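Local coordinates for protein pseudoalteromonas arctica PAMC 21717 (Pseudoalteromonas arctica, PDB 5YL7) that hydrolyses peptide bonds in proteins as a cold-active serine protease of the subtilase family and carries bound calcium ions, at residues V36-D41 / D166-S171; H47-A52 / T112-G117; M60-S65 / T140-D145; A200-D205 / A231-Y236. One frame throughout, in Å; residues are numbered along the deposited sequence.

Interaction 1 (V36-D41 / D166-S171)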
loop_
_atom_site.group_PDB
_atom_site.type_symbol
_atom_site.label_atom_id
_atom_site.label_comp_id
_atom_site.label_asym_id
_atom_site.label_seq_id
_atom_site.Cartn_x
_atom_site.Cartn_y
_atom_site.Cartn_z
ATOM N N VAL A 36 -3.869 -9.460 9.229
ATOM C CA VAL A 36 -3.179 -9.784 7.992
ATOM C C VAL A 36 -3.522 -8.743 6.923
ATOM O O VAL A 36 -4.709 -8.472 6.679
ATOM C CB VAL A 36 -3.532 -11.200 7.511
ATOM C CG1 VAL A 36 -2.912 -11.509 6.163
ATOM C CG2 VAL A 36 -3.075 -12.221 8.532
ATOM N N VAL A 37 -2.473 -8.193 6.319
ATOM C CA VAL A 37 -2.596 -7.252 5.208
ATOM C C VAL A 37 -2.034 -7.850 3.984
ATOM O O VAL A 37 -0.850 -8.201 3.949
ATOM C CB VAL A 37 -1.927 -5.869 5.537
ATOM C CG1 VAL A 37 -2.120 -4.897 4.376
ATOM C CG2 VAL A 37 -2.422 -5.290 6.853
ATOM N N ALA A 38 -2.820 -7.957 2.902
ATOM C CA ALA A 38 -2.303 -8.398 1.595
ATOM C C ALA A 38 -1.845 -7.175 0.820
ATOM O O ALA A 38 -2.608 -6.219 0.669
ATOM C CB ALA A 38 -3.351 -9.222 0.884
ATOM N N VAL A 39 -0.637 -7.224 0.310
ATOM C CA VAL A 39 -0.045 -6.135 -0.489
ATOM C C VAL A 39 0.031 -6.625 -1.911
ATOM O O VAL A 39 0.806 -7.559 -2.212
ATOM C CB VAL A 39 1.309 -5.714 0.059
ATOM C CG1 VAL A 39 2.013 -4.812 -0.889
ATOM C CG2 VAL A 39 1.152 -5.100 1.415
ATOM N N LEU A 40 -0.819 -6.079 -2.792
ATOM C CA LEU A 40 -0.916 -6.495 -4.197
ATOM C C LEU A 40 -0.045 -5.582 -4.991
ATOM O O LEU A 40 -0.385 -4.396 -5.123
ATOM C CB LEU A 40 -2.377 -6.438 -4.666
ATOM C CG LEU A 40 -3.230 -7.661 -4.360
ATOM C CD1 LEU A 40 -3.354 -7.904 -2.865
ATOM C CD2 LEU A 40 -4.630 -7.472 -4.943
ATOM N N ASP A 41 1.107 -6.045 -5.467
ATOM C CA ASP A 41 2.152 -5.141 -5.918
ATOM C C ASP A 41 3.128 -5.904 -6.756
ATOM O O ASP A 41 2.812 -6.970 -7.367
ATOM C CB ASP A 41 2.731 -4.396 -4.680
ATOM C CG ASP A 41 3.163 -3.051 -4.970
ATOM O OD1 ASP A 41 4.108 -2.860 -5.763
ATOM O OD2 ASP A 41 2.664 -2.082 -4.372
ATOM N N ASP A 166 -7.323 -9.442 6.227
ATOM C CA ASP A 166 -8.256 -8.463 6.741
ATOM C C ASP A 166 -8.321 -7.164 5.938
ATOM O O ASP A 166 -9.327 -6.502 5.856
ATOM C CB ASP A 166 -7.869 -8.131 8.195
ATOM C CG ASP A 166 -7.778 -9.344 9.063
ATOM O OD1 ASP A 166 -8.858 -9.870 9.347
ATOM O OD2 ASP A 166 -6.730 -9.869 9.409
ATOM N N VAL A 167 -7.174 -6.875 5.315
ATOM C CA VAL A 167 -6.991 -5.581 4.596
ATOM C C VAL A 167 -6.262 -5.935 3.281
ATOM O O VAL A 167 -5.312 -6.719 3.330
ATOM C CB VAL A 167 -6.146 -4.617 5.407
ATOM C CG1 VAL A 167 -5.930 -3.304 4.665
ATOM C CG2 VAL A 167 -6.679 -4.413 6.783
ATOM N N ILE A 168 -6.684 -5.331 2.184
ATOM C CA ILE A 168 -5.924 -5.350 0.907
ATOM C C ILE A 168 -5.423 -3.964 0.692
ATOM O O ILE A 168 -6.174 -2.964 0.792
ATOM C CB ILE A 168 -6.804 -5.801 -0.236
ATOM C CG1 ILE A 168 -6.977 -7.358 -0.191
ATOM C CG2 ILE A 168 -6.325 -5.357 -1.575
ATOM C CD1 ILE A 168 -8.112 -7.841 -1.037
ATOM N N ASN A 169 -4.158 -3.852 0.305
ATOM C CA ASN A 169 -3.554 -2.608 -0.228
ATOM C C ASN A 169 -3.252 -2.749 -1.683
ATOM O O ASN A 169 -2.551 -3.689 -2.097
ATOM C CB ASN A 169 -2.272 -2.266 0.570
ATOM C CG ASN A 169 -1.717 -0.937 0.176
ATOM O OD1 ASN A 169 -2.080 0.090 0.748
ATOM N ND2 ASN A 169 -0.863 -0.911 -0.893
ATOM N N MET A 170 -3.754 -1.833 -2.501
ATOM C CA MET A 170 -3.440 -1.758 -3.937
ATOM C C MET A 170 -2.891 -0.402 -4.213
ATOM O O MET A 170 -3.572 0.611 -4.528
ATOM C CB MET A 170 -4.669 -1.976 -4.854
ATOM C CG MET A 170 -5.017 -3.486 -4.871
ATOM S SD MET A 170 -6.207 -3.886 -6.214
ATOM C CE MET A 170 -7.150 -3.507 -5.177
ATOM N N SER A 171 -1.556 -0.327 -4.278
ATOM C CA SER A 171 -0.780 0.888 -4.651
ATOM C C SER A 171 -0.504 0.797 -6.126
ATOM O O SER A 171 0.657 0.618 -6.568
ATOM C CB SER A 171 0.478 0.925 -3.831
ATOM O OG SER A 171 0.216 1.314 -2.513
HETATM O O HOH W 1 0.130 -2.434 -3.239
#
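Leu40 and Met170 lie side by side on one face of the sheet and point the same way, with Leu40 CB 4.0 Å from Met170 CG. The CD1 branch of Leu40 slants over to Ile168 and meets its CG2 at 4.1 Å. Ala38 adds its methyl to this face. Helix 140-150 covers it through Ile143 and Ile147. On the other face Val37 and Val167 run alongside each other. Both have CG1 anti to the backbone N (chi1 -178° and 179°), which sets the two CG1 methyls 4.1 Å apart. Helix 100-109 packs over Val37 and Val39. The strands are parallel neighbours in the central sheet of the subtilisin-like alpha/beta fold, their axes approaching to 4.7 Å. Backbone bonds alternate between them, such as Asn169 N to Ala38 O (2.9 Å). At the N-terminal end Val36 O takes two donors, Asp166 N and Val167 N. Asp166 OD2 also accepts from Val36 N on its anti lone pair (2.9 Å, 167°). At the other end a water accepts from Ser171 N and lies 2.8 Å from Leu40 O. Asp41 OD1 is hydrogen-bonded to His100, consistent with the catalytic triad of subtilases, where Ser281 is probably the nucleophile.

Interaction 2 (H47-A52 / T112-G117). With CA (calcium ion), chain C.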
loop_
_atom_site.group_PDB
_atom_site.type_symbol
_atom_site.label_atom_id
_atom_site.label_comp_id
_atom_site.label_asym_id
_atom_site.label_seq_id
_atom_site.Cartn_x
_atom_site.Cartn_y
_atom_site.Cartn_z
ATOM N N HIS A 47 13.927 -8.383 2.790
ATOM C CA HIS A 47 14.758 -7.364 3.467
ATOM C C HIS A 47 14.864 -7.756 4.923
ATOM O O HIS A 47 13.873 -8.139 5.571
ATOM C CB HIS A 47 14.075 -5.991 3.254
ATOM C CG HIS A 47 14.893 -4.822 3.694
ATOM N ND1 HIS A 47 15.300 -4.612 4.997
ATOM C CD2 HIS A 47 15.245 -3.749 2.962
ATOM C CE1 HIS A 47 15.920 -3.430 5.015
ATOM N NE2 HIS A 47 15.890 -2.890 3.792
ATOM N N ALA A 48 16.038 -7.577 5.468
ATOM C CA ALA A 48 16.265 -7.854 6.889
ATOM C C ALA A 48 15.357 -7.176 7.857
ATOM O O ALA A 48 15.059 -7.638 8.956
ATOM C CB ALA A 48 17.716 -7.514 7.292
ATOM N N ASP A 49 14.842 -5.961 7.430
ATOM C CA ASP A 49 13.932 -5.182 8.274
ATOM C C ASP A 49 12.447 -5.368 7.957
ATOM O O ASP A 49 11.611 -4.598 8.330
ATOM C CB ASP A 49 14.271 -3.686 8.276
ATOM C CG ASP A 49 13.967 -2.964 9.536
ATOM O OD1 ASP A 49 14.043 -3.591 10.629
ATOM O OD2 ASP A 49 13.634 -1.731 9.480
ATOM N N LEU A 50 12.181 -6.448 7.188
ATOM C CA LEU A 50 10.785 -6.754 6.741
ATOM C C LEU A 50 10.446 -8.229 6.904
ATOM O O LEU A 50 9.293 -8.564 7.202
ATOM C CB LEU A 50 10.680 -6.338 5.243
ATOM C CG LEU A 50 9.306 -6.539 4.609
ATOM C CD1 LEU A 50 8.224 -5.747 5.360
ATOM C CD2 LEU A 50 9.396 -6.195 3.151
ATOM N N ASN A 51 11.379 -9.131 6.553
ATOM C CA ASN A 51 10.999 -10.527 6.290
ATOM C C ASN A 51 10.342 -11.222 7.454
ATOM O O ASN A 51 9.500 -12.075 7.203
ATOM C CB ASN A 51 12.220 -11.318 5.782
ATOM C CG ASN A 51 11.830 -12.512 5.117
ATOM O OD1 ASN A 51 12.219 -13.667 5.610
ATOM N ND2 ASN A 51 11.109 -12.438 4.088
ATOM N N ALA A 52 10.661 -10.900 8.665
ATOM C CA ALA A 52 9.974 -11.570 9.759
ATOM C C ALA A 52 8.475 -11.384 9.790
ATOM O O ALA A 52 7.722 -12.100 10.422
ATOM C CB ALA A 52 10.513 -11.176 11.102
ATOM N N THR A 112 9.717 -3.477 13.610
ATOM C CA THR A 112 9.836 -2.292 14.415
ATOM C C THR A 112 10.377 -2.691 15.830
ATOM O O THR A 112 10.131 -3.769 16.315
ATOM C CB THR A 112 8.489 -1.594 14.446
ATOM O OG1 THR A 112 8.180 -1.245 13.067
ATOM C CG2 THR A 112 8.447 -0.336 15.228
ATOM N N ASN A 113 11.060 -1.695 16.407
ATOM C CA ASN A 113 11.685 -1.898 17.760
ATOM C C ASN A 113 12.709 -2.905 17.703
ATOM O O ASN A 113 13.009 -3.529 18.759
ATOM C CB ASN A 113 10.642 -2.224 18.810
ATOM C CG ASN A 113 10.071 -1.024 19.317
ATOM O OD1 ASN A 113 10.815 -0.066 19.631
ATOM N ND2 ASN A 113 8.760 -1.077 19.537
ATOM N N ASN A 114 13.381 -3.115 16.579
ATOM C CA ASN A 114 14.504 -4.036 16.427
ATOM C C ASN A 114 15.849 -3.325 16.324
ATOM O O ASN A 114 16.832 -3.908 15.916
ATOM C CB ASN A 114 14.295 -5.049 15.284
ATOM C CG ASN A 114 14.264 -4.369 13.904
ATOM O OD1 ASN A 114 14.015 -3.152 13.800
ATOM N ND2 ASN A 114 14.568 -5.115 12.872
ATOM N N GLY A 115 15.874 -2.019 16.598
ATOM C CA GLY A 115 17.095 -1.304 16.577
ATOM C C GLY A 115 17.779 -1.116 15.308
ATOM O O GLY A 115 18.980 -0.775 15.171
ATOM N N GLU A 116 17.009 -1.338 14.184
ATOM C CA GLU A 116 17.538 -1.409 12.850
ATOM C C GLU A 116 16.581 -0.658 11.878
ATOM O O GLU A 116 15.381 -0.862 12.034
ATOM C CB GLU A 116 17.642 -2.867 12.358
ATOM C CG GLU A 116 18.248 -3.054 11.026
ATOM C CD GLU A 116 18.444 -4.557 10.686
ATOM O OE1 GLU A 116 18.860 -4.792 9.521
ATOM O OE2 GLU A 116 18.134 -5.438 11.567
ATOM N N GLY A 117 17.094 0.106 10.977
ATOM C CA GLY A 117 16.253 0.576 9.844
ATOM C C GLY A 117 15.112 1.413 10.340
ATOM O O GLY A 117 15.214 2.361 11.135
HETATM CA CA CA C . 13.204 -1.730 11.964
HETATM O O HOH W 2 16.949 -7.985 11.019
#
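The carboxylate of Asp49 and the amide of Asn114 are nearly coplanar, their planes 3° apart, and both direct oxygens at one calcium ion. Asp49 binds it with two oxygens, OD1 at 2.4 Å and OD2 at 2.5 Å from the calcium. Asn114 adds OD1 at 2.5 Å from the ion. Asn114 ND2 donates to Asp49 OD1 at 2.8 Å (154°), and that oxygen lies close to the Asn114 amide plane. One carboxylate oxygen thus holds both metal and amide, fixing how the flat groups are turned. A chi1 of 66° places the Asn114 amide, with CG between the backbone N and the carbonyl carbon. Glu116 binds the ion through its backbone O. Its side chain runs extended past Asp49, bringing OE1 to 3.7 Å from Ala48 CB. A water donates to Glu116 OE2 and Ala48 O. Behind the site, Asp49 N donates to His47 ND1 in the imidazole plane (2.8 Å). Asp5, Val111 and Val118 complete the calcium shell, which resembles the strong calcium site of subtilisins. The contact joins the loop after strand 36-41 to the loop after helix 100-109. Strands 258-263 and 272-277 flank it, with Thr261 and Tyr274 against Asp49.

Interaction 3 (M60-S65 / T140-D145)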
loop_
_atom_site.group_PDB
_atom_site.type_symbol
_atom_site.label_atom_id
_atom_site.label_comp_id
_atom_site.label_asym_id
_atom_site.label_seq_id
_atom_site.Cartn_x
_atom_site.Cartn_y
_atom_site.Cartn_z
ATOM N N MET A 60 0.528 -14.038 -9.109
ATOM C CA MET A 60 -0.542 -14.142 -10.052
ATOM C C MET A 60 -0.210 -13.804 -11.417
ATOM O O MET A 60 -1.077 -13.798 -12.345
ATOM C CB MET A 60 -1.681 -13.226 -9.626
ATOM C CG MET A 60 -2.296 -13.566 -8.322
ATOM S SD MET A 60 -3.187 -15.254 -8.530
ATOM C CE MET A 60 -3.689 -15.434 -6.772
ATOM N N ILE A 61 1.029 -13.425 -11.733
ATOM C CA ILE A 61 1.369 -12.946 -13.065
ATOM C C ILE A 61 1.416 -14.112 -14.086
ATOM O O ILE A 61 2.197 -15.063 -13.945
ATOM C CB ILE A 61 2.660 -12.145 -13.120
ATOM C CG1 ILE A 61 2.621 -11.000 -12.163
ATOM C CG2 ILE A 61 2.878 -11.691 -14.566
ATOM C CD1 ILE A 61 3.945 -10.301 -12.047
ATOM N N SER A 62 0.486 -14.038 -15.045
ATOM C CA SER A 62 0.341 -15.147 -16.050
ATOM C C SER A 62 1.251 -14.960 -17.250
ATOM O O SER A 62 1.728 -15.988 -17.805
ATOM C CB SER A 62 -1.159 -15.196 -16.510
ATOM O OG SER A 62 -2.058 -15.298 -15.489
ATOM N N ASN A 63 1.549 -13.757 -17.666
ATOM C CA ASN A 63 2.392 -13.511 -18.859
ATOM C C ASN A 63 3.848 -13.672 -18.517
ATOM O O ASN A 63 4.333 -12.990 -17.563
ATOM C CB ASN A 63 2.028 -12.143 -19.380
ATOM C CG ASN A 63 2.872 -11.686 -20.549
ATOM O OD1 ASN A 63 4.087 -11.635 -20.530
ATOM N ND2 ASN A 63 2.199 -11.161 -21.552
ATOM N N LEU A 64 4.564 -14.569 -19.157
ATOM C CA LEU A 64 5.907 -14.896 -18.774
ATOM C C LEU A 64 6.827 -13.699 -18.942
ATOM O O LEU A 64 7.759 -13.576 -18.132
ATOM C CB LEU A 64 6.432 -16.096 -19.650
ATOM C CG LEU A 64 6.211 -17.418 -18.848
ATOM C CD1 LEU A 64 4.764 -17.819 -18.688
ATOM C CD2 LEU A 64 6.994 -18.554 -19.497
ATOM N N SER A 65 6.604 -12.855 -19.938
ATOM C CA SER A 65 7.491 -11.724 -20.176
ATOM C C SER A 65 7.345 -10.725 -19.005
ATOM O O SER A 65 8.319 -10.110 -18.560
ATOM C CB SER A 65 7.175 -11.007 -21.513
ATOM O OG SER A 65 7.516 -11.981 -22.482
ATOM N N THR A 140 -5.154 -6.579 -15.703
ATOM C CA THR A 140 -6.365 -6.460 -14.910
ATOM C C THR A 140 -6.842 -7.775 -14.385
ATOM O O THR A 140 -7.229 -7.879 -13.174
ATOM C CB THR A 140 -7.475 -5.751 -15.788
ATOM O OG1 THR A 140 -6.894 -4.532 -16.211
ATOM C CG2 THR A 140 -8.796 -5.633 -14.976
ATOM N N SER A 141 -6.843 -8.841 -15.145
ATOM C CA SER A 141 -7.361 -10.075 -14.725
ATOM C C SER A 141 -6.481 -10.796 -13.620
ATOM O O SER A 141 -7.006 -11.477 -12.753
ATOM C CB SER A 141 -7.647 -11.058 -15.898
ATOM O OG SER A 141 -6.528 -11.111 -16.637
ATOM N N ASP A 142 -5.155 -10.578 -13.749
ATOM C CA ASP A 142 -4.282 -11.084 -12.696
ATOM C C ASP A 142 -4.482 -10.307 -11.399
ATOM O O ASP A 142 -4.470 -10.922 -10.309
ATOM C CB ASP A 142 -2.819 -10.979 -13.122
ATOM C CG ASP A 142 -2.418 -11.924 -14.272
ATOM O OD1 ASP A 142 -3.093 -12.938 -14.502
ATOM O OD2 ASP A 142 -1.295 -11.688 -14.779
ATOM N N ILE A 143 -4.596 -9.021 -11.471
ATOM C CA ILE A 143 -4.875 -8.185 -10.295
ATOM C C ILE A 143 -6.154 -8.633 -9.629
ATOM O O ILE A 143 -6.237 -8.764 -8.395
ATOM C CB ILE A 143 -4.853 -6.711 -10.638
ATOM C CG1 ILE A 143 -3.460 -6.331 -11.168
ATOM C CG2 ILE A 143 -5.301 -5.894 -9.478
ATOM C CD1 ILE A 143 -3.421 -5.025 -11.917
ATOM N N ALA A 144 -7.186 -8.859 -10.428
ATOM C CA ALA A 144 -8.498 -9.273 -9.880
ATOM C C ALA A 144 -8.431 -10.600 -9.218
ATOM O O ALA A 144 -8.963 -10.791 -8.108
ATOM C CB ALA A 144 -9.534 -9.262 -11.004
ATOM N N ASP A 145 -7.735 -11.582 -9.795
ATOM C CA ASP A 145 -7.540 -12.856 -9.128
ATOM C C ASP A 145 -6.748 -12.719 -7.807
ATOM O O ASP A 145 -6.971 -13.400 -6.827
ATOM C CB ASP A 145 -6.936 -13.858 -10.079
ATOM C CG ASP A 145 -7.898 -14.384 -11.095
ATOM O OD1 ASP A 145 -9.142 -14.262 -10.877
ATOM O OD2 ASP A 145 -7.420 -15.022 -12.057
HETATM O O HOH W 3 -0.251 -11.561 -17.382
#
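The backbones come closest at Met60 and Asp142, CA to CA 5.5 Å, where the loop after strand 58-59 passes the first turn of helix 140-150. Asp142 carries the contact, its carboxylate turned toward Ser62. Ser62 N donates to Asp142 OD2 (3.0 Å, 168°), and Ser62 OG donates to Asp142 OD1 at 2.8 Å. Both oxygens are met on the syn side, the amide further out of the carboxylate plane than the hydroxyl. Ser62 has OG anti to its carbonyl carbon (chi1 -54°), which keeps the hydroxyl beside the amide and lets the two grip the group together. A water links Asp142 OD2 to Asn63 N. Met60 O lies 3.1 Å from Asp142 OD1, two acceptors that do not bond. Arg73 probably makes this tolerable, as it hydrogen-bonds Met60 O and forms salt bridges with Asp142 and Asp145. The Met60 chain bends at chi2 and lays CE 3.9 Å from Asp145 O. With an alanine in place of Asp142, Ser62 N and OG would probably be left without these acceptors, and Arg73 would lose one of its carboxylates. Asn63 OD1 caps helix 64-67, accepting from Val66 N and weakly from Ser65 N. A helix-borne carboxylate thus accepts from the N-H and hydroxyl of one loop serine. It joins the loop next to the calcium ligand Asp59 to helix 140-150 of the subtilase fold.

Interaction 4 (A200-D205 / A231-Y236)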
loop_
_atom_site.group_PDB
_atom_site.type_symbol
_atom_site.label_atom_id
_atom_site.label_comp_id
_atom_site.label_asym_id
_atom_site.label_seq_id
_atom_site.Cartn_x
_atom_site.Cartn_y
_atom_site.Cartn_z
ATOM N N ALA A 200 -5.087 6.638 -5.129
ATOM C CA ALA A 200 -5.975 7.351 -6.137
ATOM C C ALA A 200 -5.282 7.656 -7.364
ATOM O O ALA A 200 -6.008 8.014 -8.393
ATOM C CB ALA A 200 -6.498 8.607 -5.523
ATOM N N GLY A 201 -3.972 7.603 -7.488
ATOM C CA GLY A 201 -3.211 7.920 -8.698
ATOM C C GLY A 201 -2.534 9.282 -8.666
ATOM O O GLY A 201 -2.818 10.125 -7.849
ATOM N N ASN A 202 -1.620 9.486 -9.605
ATOM C CA ASN A 202 -0.578 10.520 -9.550
ATOM C C ASN A 202 -0.614 11.392 -10.792
ATOM O O ASN A 202 0.444 11.861 -11.222
ATOM C CB ASN A 202 0.791 9.944 -9.381
ATOM C CG ASN A 202 0.901 9.007 -8.206
ATOM O OD1 ASN A 202 0.238 9.149 -7.127
ATOM N ND2 ASN A 202 1.784 8.001 -8.335
ATOM N N ASP A 203 -1.779 11.676 -11.284
ATOM C CA ASP A 203 -1.947 12.456 -12.551
ATOM C C ASP A 203 -2.323 13.864 -12.295
ATOM O O ASP A 203 -2.665 14.613 -13.269
ATOM C CB ASP A 203 -3.021 11.691 -13.396
ATOM C CG ASP A 203 -2.846 10.082 -13.298
ATOM O OD1 ASP A 203 -2.059 9.713 -14.195
ATOM O OD2 ASP A 203 -3.380 9.202 -12.414
ATOM N N ASN A 204 -2.442 14.386 -11.081
ATOM C CA ASN A 204 -2.911 15.688 -10.797
ATOM C C ASN A 204 -4.215 15.899 -11.557
ATOM O O ASN A 204 -4.433 16.990 -12.166
ATOM C CB ASN A 204 -1.889 16.810 -11.133
ATOM C CG ASN A 204 -2.326 18.135 -10.713
ATOM O OD1 ASN A 204 -3.043 18.377 -9.774
ATOM N ND2 ASN A 204 -1.872 19.190 -11.510
ATOM N N ASP A 205 -5.138 14.956 -11.429
ATOM C CA ASP A 205 -6.340 14.993 -12.237
ATOM C C ASP A 205 -7.484 14.435 -11.398
ATOM O O ASP A 205 -7.353 13.949 -10.282
ATOM C CB ASP A 205 -6.105 14.182 -13.524
ATOM C CG ASP A 205 -7.180 14.369 -14.671
ATOM O OD1 ASP A 205 -7.901 15.310 -14.614
ATOM O OD2 ASP A 205 -7.075 13.467 -15.488
ATOM N N ALA A 231 -0.245 16.716 -2.199
ATOM C CA ALA A 231 0.981 16.533 -2.967
ATOM C C ALA A 231 0.724 16.897 -4.387
ATOM O O ALA A 231 -0.335 16.610 -4.934
ATOM C CB ALA A 231 1.437 15.054 -2.837
ATOM N N TYR A 232 1.702 17.557 -5.035
ATOM C CA TYR A 232 1.445 18.165 -6.344
ATOM C C TYR A 232 0.897 17.209 -7.352
ATOM O O TYR A 232 0.118 17.626 -8.250
ATOM C CB TYR A 232 2.721 18.824 -6.883
ATOM C CG TYR A 232 3.913 17.923 -7.025
ATOM C CD1 TYR A 232 4.166 17.204 -8.172
ATOM C CD2 TYR A 232 4.851 17.769 -5.974
ATOM C CE1 TYR A 232 5.282 16.426 -8.321
ATOM C CE2 TYR A 232 5.960 17.027 -6.092
ATOM C CZ TYR A 232 6.206 16.337 -7.260
ATOM O OH TYR A 232 7.359 15.562 -7.474
ATOM N N TYR A 233 1.260 15.942 -7.343
ATOM C CA TYR A 233 0.853 14.957 -8.318
ATOM C C TYR A 233 -0.492 14.277 -7.955
ATOM O O TYR A 233 -0.960 13.506 -8.784
ATOM C CB TYR A 233 1.942 13.865 -8.452
ATOM C CG TYR A 233 2.252 13.229 -7.114
ATOM C CD1 TYR A 233 1.373 12.325 -6.536
ATOM C CD2 TYR A 233 3.359 13.593 -6.334
ATOM C CE1 TYR A 233 1.574 11.844 -5.255
ATOM C CE2 TYR A 233 3.566 13.118 -5.090
ATOM C CZ TYR A 233 2.660 12.294 -4.498
ATOM O OH TYR A 233 2.819 11.791 -3.222
ATOM N N SER A 234 -0.990 14.475 -6.745
ATOM C CA SER A 234 -2.084 13.589 -6.338
ATOM C C SER A 234 -3.329 13.867 -7.122
ATOM O O SER A 234 -3.767 15.011 -7.295
ATOM C CB SER A 234 -2.366 13.874 -4.897
ATOM O OG SER A 234 -3.357 12.879 -4.422
ATOM N N ASN A 235 -4.012 12.811 -7.527
ATOM C CA ASN A 235 -5.394 12.933 -7.978
ATOM C C ASN A 235 -6.274 13.376 -6.856
ATOM O O ASN A 235 -5.916 13.292 -5.655
ATOM C CB ASN A 235 -5.854 11.644 -8.628
ATOM C CG ASN A 235 -5.203 11.324 -9.938
ATOM O OD1 ASN A 235 -4.617 12.188 -10.599
ATOM N ND2 ASN A 235 -5.267 10.053 -10.350
ATOM N N TYR A 236 -7.453 13.832 -7.221
ATOM C CA TYR A 236 -8.372 14.464 -6.276
ATOM C C TYR A 236 -9.796 14.411 -6.865
ATOM O O TYR A 236 -9.879 14.243 -8.078
ATOM C CB TYR A 236 -7.963 15.946 -5.979
ATOM C CG TYR A 236 -7.901 16.777 -7.192
ATOM C CD1 TYR A 236 -9.076 17.233 -7.877
ATOM C CD2 TYR A 236 -6.694 16.913 -7.901
ATOM C CE1 TYR A 236 -9.026 17.876 -9.144
ATOM C CE2 TYR A 236 -6.602 17.619 -9.092
ATOM C CZ TYR A 236 -7.755 18.009 -9.740
ATOM O OH TYR A 236 -7.601 18.622 -11.006
HETATM O O HOH W 4 -5.682 19.151 -12.457
#
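The amide of Asn235 makes four hydrogen bonds with the loop 200-205. Asn235 ND2 donates to Ala200 O at 2.9 Å and to Asp203 OD2, on its anti lone pair, also at 2.9 Å. Asn235 OD1 accepts from Asp203 N (3.0 Å) and Asp205 N (2.9 Å), which arrive from opposite faces of the amide plane. With CG anti to its carbonyl carbon (chi1 -69°), Asn235 turns the amide into this loop. The Asp203 carboxylate and Asn235 amide are nearly coplanar (21°). These bonds define which end of the amide is which and stop it turning. Replacing Asn235 with a leucine would probably leave Asp203 N, Asp205 N, Ala200 O and Asp203 OD2 without their mates and free the loop to shift. Backbone bonds run alongside: Asn235 N to Gly201 O, Asn204 N to Tyr233 O and Tyr236 N to Asp205 O. Further out, Asn202 OD1 comes within 3.4 Å of Tyr233 CD1, its amide steeply turned against the ring. Thr280 also bonds that oxygen. By sequence Asn202 is probably the counterpart of the oxyanion-hole asparagine of subtilisins. Asp205 O sits over the Tyr236 ring, 3.8 Å above its plane. The contact joins the loop after strand 195-199 to the type I turn Ala231-Ser234 and the residues beyond it, between strands 219-224 and 242-245. Tyr210 of strand 210-211 packs on Asp203 and Asn235.

In the fold
From the N terminus, strand 36-41 opens interaction 1, which closes only at 166-171, with 124 residues between. Interactions 2 and 3 both fall within that span. They cross: 47-52 opens, then 60-65, before 112-117 and 140-145 close them in the same order. Their centres are about 30 Å apart. Interaction 2 joins two surface loops at a calcium ion, while interaction 3 ties a loop to helix 140-150. That helix meets interaction 1 directly, Ile143 packing on Met170. Interaction 4 follows in series. It opens after strand 195-199 and closes after strand 219-224, joining the loops that follow two adjacent strands of the sheet. It lies opposite interaction 2 across the centre of the chain.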